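Local coordinates for protein ADP-ribosylglycohydrolase (Thermus thermophilus, PDB 2YZV) that belongs to the ADP-ribosylglycohydrolase family, adopts an all-helical fold and carries two magnesium ions bound in the model, at residues 124-129 with 159-164; 129-134 with 165-170. All blocks are in the same frame, centred on the assembly; numbering follows the deposited sequence.

Contacts 1 and 2 follow one another along the same pair of chain pieces: the loop 124-129 runs into the short helix 129-132, while the turn 159-161 leads into helix 162-179. Gly129 belongs to both, and their centres lie about 9 Å apart. Contact 1 is only partly buried, about 14 Å from the centre of the chain; contact 2 is fully buried, about 7 Å from it. His159 joins them, its CG lying 3.4 Å from CG of Pro130. The magnesium ions, held by Thr56, Asp58, Asp251, Asp253 and Thr254, are near but not part of either contact: the side chain of Leu131 is about 10 Å from a bound magnesium ion.

Contact 1: 124-129 with 159-164; sequences AGAGNG and HGAREA
The carbonyl oxygen of Gly125 receives the backbone N-H of Ala161 at 3.1 Å (Ala161 N to Gly125 O). The N-H...O angle is 154°, but the donor stands 48° out of the carbonyl plane and so does not use a lone pair. Gly125 is the centre of an inverse gamma turn closed by a weak bond from Ala126 N to Ala124 O; its own carbonyl meets Ala161, the N-cap residue of helix 162-179. CB of Ala161 also lies 3.1 Å from Gly125 O and meets CB of Ala126 at 3.5 Å, a small apolar contact beside the bond.

The imidazole of His159 lies along the loop. With CG anti to its own carbonyl carbon (chi1 -66°), the ring reaches past Gly125 toward Gly129, and Gly127 N meets its edge in plane, 3.6 Å from His159 CD2. A water, also in the ring plane, lies 2.9 Å from His159 NE2 and accepts the N-H of Gly129 at 3.1 Å (water O to Gly129 N), linking ring and backbone without a direct bond. Glu163 bends at chi2 to bring its carboxylate alongside Ala126 CB, while its OE2 bonds to Tyr220.

The amide nitrogen ND2 of Asn128 bonds to Asp251, a ligand of a magnesium site, and to Thr224. The loop 124-129 joins the start of helix 162-179 to helix 221-234, whose Ala221 bonds to the backbone of Ala126 and touches Ala164.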
ATOM      1  N   ALA A 124       2.730 -15.493 -12.959  1.00 24.87           N
ATOM      2  CA  ALA A 124       1.382 -15.078 -13.338  1.00 24.71           C
ATOM      3  C   ALA A 124       0.864 -14.005 -12.382  1.00 24.42           C
ATOM      4  O   ALA A 124      -0.140 -13.345 -12.657  1.00 26.52           O
ATOM      5  CB  ALA A 124       0.437 -16.280 -13.335  1.00 25.59           C
ATOM      6  N   GLY A 125       1.562 -13.826 -11.265  1.00 21.61           N
ATOM      7  CA  GLY A 125       1.141 -12.841 -10.286  1.00 18.48           C
ATOM      8  C   GLY A 125       1.659 -11.441 -10.555  1.00 15.48           C
ATOM      9  O   GLY A 125       2.720 -11.063 -10.056  1.00 13.25           O
ATOM     10  N   ALA A 126       0.908 -10.668 -11.339  1.00 14.29           N
ATOM     11  CA  ALA A 126       1.296  -9.299 -11.663  1.00 12.28           C
ATOM     12  C   ALA A 126       0.358  -8.308 -10.986  1.00 12.73           C
ATOM     13  O   ALA A 126       0.405  -7.110 -11.271  1.00 12.86           O
ATOM     14  CB  ALA A 126       1.276  -9.080 -13.174  1.00 13.56           C
ATOM     15  N   GLY A 127      -0.484  -8.822 -10.093  1.00 11.45           N
ATOM     16  CA  GLY A 127      -1.437  -7.996  -9.373  1.00 12.93           C
ATOM     17  C   GLY A 127      -0.801  -7.022  -8.400  1.00 12.67           C
ATOM     18  O   GLY A 127       0.407  -7.044  -8.187  1.00 13.07           O
ATOM     19  N   ASN A 128      -1.633  -6.178  -7.795  1.00 13.72           N
ATOM     20  CA  ASN A 128      -1.172  -5.151  -6.867  1.00 12.28           C
ATOM     21  C   ASN A 128      -1.035  -5.562  -5.406  1.00 11.98           C
ATOM     22  O   ASN A 128      -0.761  -4.720  -4.557  1.00 10.86           O
ATOM     23  CB  ASN A 128      -2.102  -3.944  -6.940  1.00 12.36           C
ATOM     24  CG  ASN A 128      -3.552  -4.320  -6.716  1.00 13.41           C
ATOM     25  OD1 ASN A 128      -3.847  -5.313  -6.052  1.00 14.56           O
ATOM     26  ND2 ASN A 128      -4.466  -3.524  -7.259  1.00 13.07           N
ATOM     27  N   GLY A 129      -1.223  -6.843  -5.108  1.00 12.56           N
ATOM     28  CA  GLY A 129      -1.118  -7.294  -3.729  1.00 12.21           C
ATOM     29  C   GLY A 129       0.129  -6.851  -2.973  1.00 11.61           C
ATOM     30  O   GLY A 129       0.038  -6.446  -1.814  1.00 11.68           O
ATOM     31  N   HIS A 159       3.709 -12.724  -5.128  1.00 11.84           N
ATOM     32  CA  HIS A 159       3.698 -12.318  -6.533  1.00 12.60           C
ATOM     33  C   HIS A 159       5.082 -12.433  -7.150  1.00 13.11           C
ATOM     34  O   HIS A 159       6.070 -11.992  -6.557  1.00 15.03           O
ATOM     35  CB  HIS A 159       3.213 -10.869  -6.663  1.00 12.46           C
ATOM     36  CG  HIS A 159       1.786 -10.670  -6.261  1.00 13.23           C
ATOM     37  ND1 HIS A 159       1.332 -10.903  -4.981  1.00 13.37           N
ATOM     38  CD2 HIS A 159       0.706 -10.276  -6.976  1.00 14.95           C
ATOM     39  CE1 HIS A 159       0.035 -10.664  -4.925  1.00 14.59           C
ATOM     40  NE2 HIS A 159      -0.370 -10.281  -6.122  1.00 16.54           N
ATOM     41  N   GLY A 160       5.154 -12.997  -8.353  1.00 11.89           N
ATOM     42  CA  GLY A 160       6.444 -13.167  -8.998  1.00 13.57           C
ATOM     43  C   GLY A 160       6.661 -12.485 -10.338  1.00 13.57           C
ATOM     44  O   GLY A 160       7.746 -12.602 -10.908  1.00 14.32           O
ATOM     45  N   ALA A 161       5.653 -11.783 -10.851  1.00 12.39           N
ATOM     46  CA  ALA A 161       5.794 -11.097 -12.135  1.00 12.27           C
ATOM     47  C   ALA A 161       6.782  -9.939 -12.026  1.00 12.21           C
ATOM     48  O   ALA A 161       6.757  -9.176 -11.059  1.00 12.00           O
ATOM     49  CB  ALA A 161       4.433 -10.585 -12.612  1.00 12.42           C
ATOM     50  N   ARG A 162       7.641  -9.805 -13.031  1.00 11.61           N
ATOM     51  CA  ARG A 162       8.646  -8.751 -13.046  1.00 11.53           C
ATOM     52  C   ARG A 162       8.098  -7.368 -12.715  1.00 11.97           C
ATOM     53  O   ARG A 162       8.657  -6.660 -11.877  1.00 11.54           O
ATOM     54  CB  ARG A 162       9.332  -8.681 -14.412  1.00 12.63           C
ATOM     55  CG  ARG A 162      10.364  -7.570 -14.495  1.00 13.88           C
ATOM     56  CD  ARG A 162      10.871  -7.353 -15.909  1.00 16.41           C
ATOM     57  NE  ARG A 162      11.925  -6.345 -15.927  1.00 19.61           N
ATOM     58  CZ  ARG A 162      12.481  -5.856 -17.027  1.00 24.52           C
ATOM     59  NH1 ARG A 162      12.086  -6.278 -18.222  1.00 26.91           N
ATOM     60  NH2 ARG A 162      13.442  -4.946 -16.932  1.00 24.66           N
ATOM     61  N   GLU A 163       7.013  -6.979 -13.378  1.00 11.81           N
ATOM     62  CA  GLU A 163       6.449  -5.655 -13.154  1.00 12.61           C
ATOM     63  C   GLU A 163       5.897  -5.440 -11.755  1.00 11.35           C
ATOM     64  O   GLU A 163       5.867  -4.310 -11.275  1.00 10.12           O
ATOM     65  CB  GLU A 163       5.368  -5.329 -14.200  1.00 12.70           C
ATOM     66  CG  GLU A 163       4.197  -6.296 -14.252  1.00 12.80           C
ATOM     67  CD  GLU A 163       4.391  -7.398 -15.279  1.00 13.47           C
ATOM     68  OE1 GLU A 163       5.372  -8.161 -15.158  1.00 13.30           O
ATOM     69  OE2 GLU A 163       3.557  -7.501 -16.209  1.00 15.68           O
ATOM     70  N   ALA A 164       5.455  -6.510 -11.099  1.00 10.34           N
ATOM     71  CA  ALA A 164       4.936  -6.379  -9.742  1.00 10.83           C
ATOM     72  C   ALA A 164       6.106  -6.187  -8.785  1.00 11.16           C
ATOM     73  O   ALA A 164       6.042  -5.372  -7.866  1.00 10.07           O
ATOM     74  CB  ALA A 164       4.133  -7.611  -9.353  1.00 11.31           C
TER
HETATM   75  O   HOH W   1      -3.032  -9.084  -6.300  1.00 17.50           O

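Contact 2: 129-134 with 165-170; sequences GPLMRL and LEATEV
Pro130, Leu131 and Leu134 pack around Thr168 where the short, weakly bonded helix 129-132 and the residues after it meet helix 162-179 in the interior of this all-helical fold. The contact is packing alone: no hydrogen bond crosses it, and 221 Å² is buried, both sides summed.

Among the apolar contacts, Leu131 directs one methyl at the helix backbone, its CD2 lying 3.6 Å from Thr168 CA and 4.1 Å from CB of Ala167. Leu134 comes at an oblique angle to Thr168, with its CG 3.8 Å from Thr168 CG2, and its CD1 methyl also comes 3.5 Å from Thr168 O. Beyond these residues, Val258 and Gln261 of helix 252-267 touch Leu131 and Leu134, while Ala155 of helix 147-156 touches Pro130 and Thr168.

Polar ends find partners off the interface: NH1 of Arg133 bonds to Gln61, and NH2 to Ala154 O and Thr158. Thr168 has OG1 anti to its carbonyl carbon (chi1 -58°), a torsion that turns the hydroxyl back to the carbonyl of Ala164, one helical turn earlier. That bonded oxygen also abuts the proline ring, with Thr168 OG1 3.3 Å from Pro130 CB.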
ATOM      1  N   GLY A 129      -1.223  -6.843  -5.108  1.00 12.56           N
ATOM      2  CA  GLY A 129      -1.118  -7.294  -3.729  1.00 12.21           C
ATOM      3  C   GLY A 129       0.129  -6.851  -2.973  1.00 11.61           C
ATOM      4  O   GLY A 129       0.038  -6.446  -1.814  1.00 11.68           O
ATOM      5  N   PRO A 130       1.317  -6.913  -3.595  1.00 11.66           N
ATOM      6  CA  PRO A 130       2.528  -6.496  -2.883  1.00 11.07           C
ATOM      7  C   PRO A 130       2.545  -5.020  -2.516  1.00 11.55           C
ATOM      8  O   PRO A 130       3.222  -4.617  -1.570  1.00 10.93           O
ATOM      9  CB  PRO A 130       3.649  -6.834  -3.870  1.00 10.74           C
ATOM     10  CG  PRO A 130       3.066  -7.935  -4.699  1.00 13.89           C
ATOM     11  CD  PRO A 130       1.655  -7.454  -4.921  1.00 12.73           C
ATOM     12  N   LEU A 131       1.813  -4.214  -3.278  1.00  9.27           N
ATOM     13  CA  LEU A 131       1.775  -2.775  -3.043  1.00 10.10           C
ATOM     14  C   LEU A 131       0.862  -2.374  -1.899  1.00 11.80           C
ATOM     15  O   LEU A 131       1.149  -1.430  -1.170  1.00  9.89           O
ATOM     16  CB  LEU A 131       1.289  -2.042  -4.294  1.00  9.89           C
ATOM     17  CG  LEU A 131       1.960  -2.335  -5.631  1.00 10.40           C
ATOM     18  CD1 LEU A 131       1.346  -1.440  -6.693  1.00 11.09           C
ATOM     19  CD2 LEU A 131       3.454  -2.092  -5.526  1.00 11.85           C
ATOM     20  N   MET A 132      -0.243  -3.093  -1.757  1.00 14.58           N
ATOM     21  CA  MET A 132      -1.242  -2.774  -0.743  1.00 16.56           C
ATOM     22  C   MET A 132      -0.809  -2.958   0.702  1.00 16.46           C
ATOM     23  O   MET A 132      -1.427  -2.397   1.608  1.00 18.41           O
ATOM     24  CB  MET A 132      -2.499  -3.612  -0.982  1.00 17.87           C
ATOM     25  CG  MET A 132      -2.276  -5.098  -0.787  1.00 19.74           C
ATOM     26  SD  MET A 132      -3.744  -6.098  -1.090  1.00 19.60           S
ATOM     27  CE  MET A 132      -3.365  -7.549  -0.098  1.00 20.77           C
ATOM     28  N   ARG A 133       0.255  -3.723   0.919  1.00 16.00           N
ATOM     29  CA  ARG A 133       0.719  -4.024   2.271  1.00 16.38           C
ATOM     30  C   ARG A 133       2.127  -3.530   2.596  1.00 16.68           C
ATOM     31  O   ARG A 133       2.644  -3.813   3.678  1.00 16.48           O
ATOM     32  CB  ARG A 133       0.685  -5.545   2.473  1.00 15.32           C
ATOM     33  CG  ARG A 133       1.719  -6.270   1.595  1.00 15.72           C
ATOM     34  CD  ARG A 133       1.557  -7.791   1.563  1.00 15.19           C
ATOM     35  NE  ARG A 133       2.604  -8.387   0.730  1.00 14.03           N
ATOM     36  CZ  ARG A 133       2.405  -9.357  -0.158  1.00 13.42           C
ATOM     37  NH1 ARG A 133       1.191  -9.862  -0.343  1.00 15.20           N
ATOM     38  NH2 ARG A 133       3.422  -9.809  -0.878  1.00 13.64           N
ATOM     39  N   LEU A 134       2.730  -2.783   1.677  1.00 16.58           N
ATOM     40  CA  LEU A 134       4.107  -2.300   1.816  1.00 15.45           C
ATOM     41  C   LEU A 134       4.559  -1.425   2.996  1.00 15.97           C
ATOM     42  O   LEU A 134       5.584  -1.716   3.614  1.00 16.10           O
ATOM     43  CB  LEU A 134       4.519  -1.583   0.528  1.00 18.76           C
ATOM     44  CG  LEU A 134       5.706  -2.096  -0.295  1.00 22.83           C
ATOM     45  CD1 LEU A 134       6.386  -0.898  -0.937  1.00 16.56           C
ATOM     46  CD2 LEU A 134       6.702  -2.854   0.567  1.00 20.25           C
ATOM     47  N   LEU A 165       7.179  -6.940  -9.002  1.00  9.85           N
ATOM     48  CA  LEU A 165       8.355  -6.810  -8.154  1.00  9.15           C
ATOM     49  C   LEU A 165       8.943  -5.404  -8.290  1.00 10.00           C
ATOM     50  O   LEU A 165       9.259  -4.758  -7.293  1.00 10.10           O
ATOM     51  CB  LEU A 165       9.404  -7.862  -8.537  1.00  9.42           C
ATOM     52  CG  LEU A 165       8.906  -9.306  -8.440  1.00 11.26           C
ATOM     53  CD1 LEU A 165      10.064 -10.262  -8.676  1.00 11.86           C
ATOM     54  CD2 LEU A 165       8.292  -9.562  -7.070  1.00 12.86           C
ATOM     55  N   GLU A 166       9.068  -4.922  -9.524  1.00  9.07           N
ATOM     56  CA  GLU A 166       9.632  -3.594  -9.753  1.00  9.27           C
ATOM     57  C   GLU A 166       8.724  -2.481  -9.230  1.00  9.10           C
ATOM     58  O   GLU A 166       9.207  -1.474  -8.718  1.00  9.83           O
ATOM     59  CB  GLU A 166       9.903  -3.384 -11.244  1.00 10.37           C
ATOM     60  CG  GLU A 166      10.911  -4.362 -11.822  1.00 11.02           C
ATOM     61  CD  GLU A 166      11.121  -4.169 -13.308  1.00 14.03           C
ATOM     62  OE1 GLU A 166      10.186  -3.686 -13.976  1.00 13.22           O
ATOM     63  OE2 GLU A 166      12.215  -4.510 -13.805  1.00 17.04           O
ATOM     64  N   ALA A 167       7.413  -2.653  -9.368  1.00  8.66           N
ATOM     65  CA  ALA A 167       6.479  -1.639  -8.882  1.00  7.24           C
ATOM     66  C   ALA A 167       6.611  -1.523  -7.367  1.00  8.10           C
ATOM     67  O   ALA A 167       6.484  -0.436  -6.803  1.00  7.63           O
ATOM     68  CB  ALA A 167       5.050  -2.013  -9.258  1.00  8.55           C
ATOM     69  N   THR A 168       6.871  -2.651  -6.713  1.00  8.11           N
ATOM     70  CA  THR A 168       7.027  -2.666  -5.266  1.00  7.90           C
ATOM     71  C   THR A 168       8.293  -1.906  -4.881  1.00  8.41           C
ATOM     72  O   THR A 168       8.305  -1.157  -3.902  1.00  7.84           O
ATOM     73  CB  THR A 168       7.092  -4.112  -4.729  1.00 10.03           C
ATOM     74  OG1 THR A 168       5.900  -4.810  -5.117  1.00  8.89           O
ATOM     75  CG2 THR A 168       7.196  -4.113  -3.201  1.00 11.90           C
ATOM     76  N   GLU A 169       9.356  -2.089  -5.658  1.00  8.49           N
ATOM     77  CA  GLU A 169      10.608  -1.391  -5.385  1.00  8.39           C
ATOM     78  C   GLU A 169      10.414   0.114  -5.546  1.00  8.78           C
ATOM     79  O   GLU A 169      10.933   0.904  -4.752  1.00  9.23           O
ATOM     80  CB  GLU A 169      11.711  -1.886  -6.322  1.00 10.78           C
ATOM     81  CG  GLU A 169      12.011  -3.369  -6.169  1.00 15.39           C
ATOM     82  CD  GLU A 169      13.069  -3.854  -7.139  1.00 19.55           C
ATOM     83  OE1 GLU A 169      13.062  -3.394  -8.301  1.00 22.05           O
ATOM     84  OE2 GLU A 169      13.897  -4.701  -6.745  1.00 20.81           O
ATOM     85  N   VAL A 170       9.663   0.508  -6.570  1.00  8.34           N
ATOM     86  CA  VAL A 170       9.397   1.920  -6.813  1.00  8.39           C
ATOM     87  C   VAL A 170       8.591   2.501  -5.649  1.00  8.54           C
ATOM     88  O   VAL A 170       8.888   3.596  -5.174  1.00  9.73           O
ATOM     89  CB  VAL A 170       8.639   2.139  -8.155  1.00  9.31           C
ATOM     90  CG1 VAL A 170       8.229   3.600  -8.295  1.00 11.17           C
ATOM     91  CG2 VAL A 170       9.541   1.748  -9.330  1.00 10.56           C
TER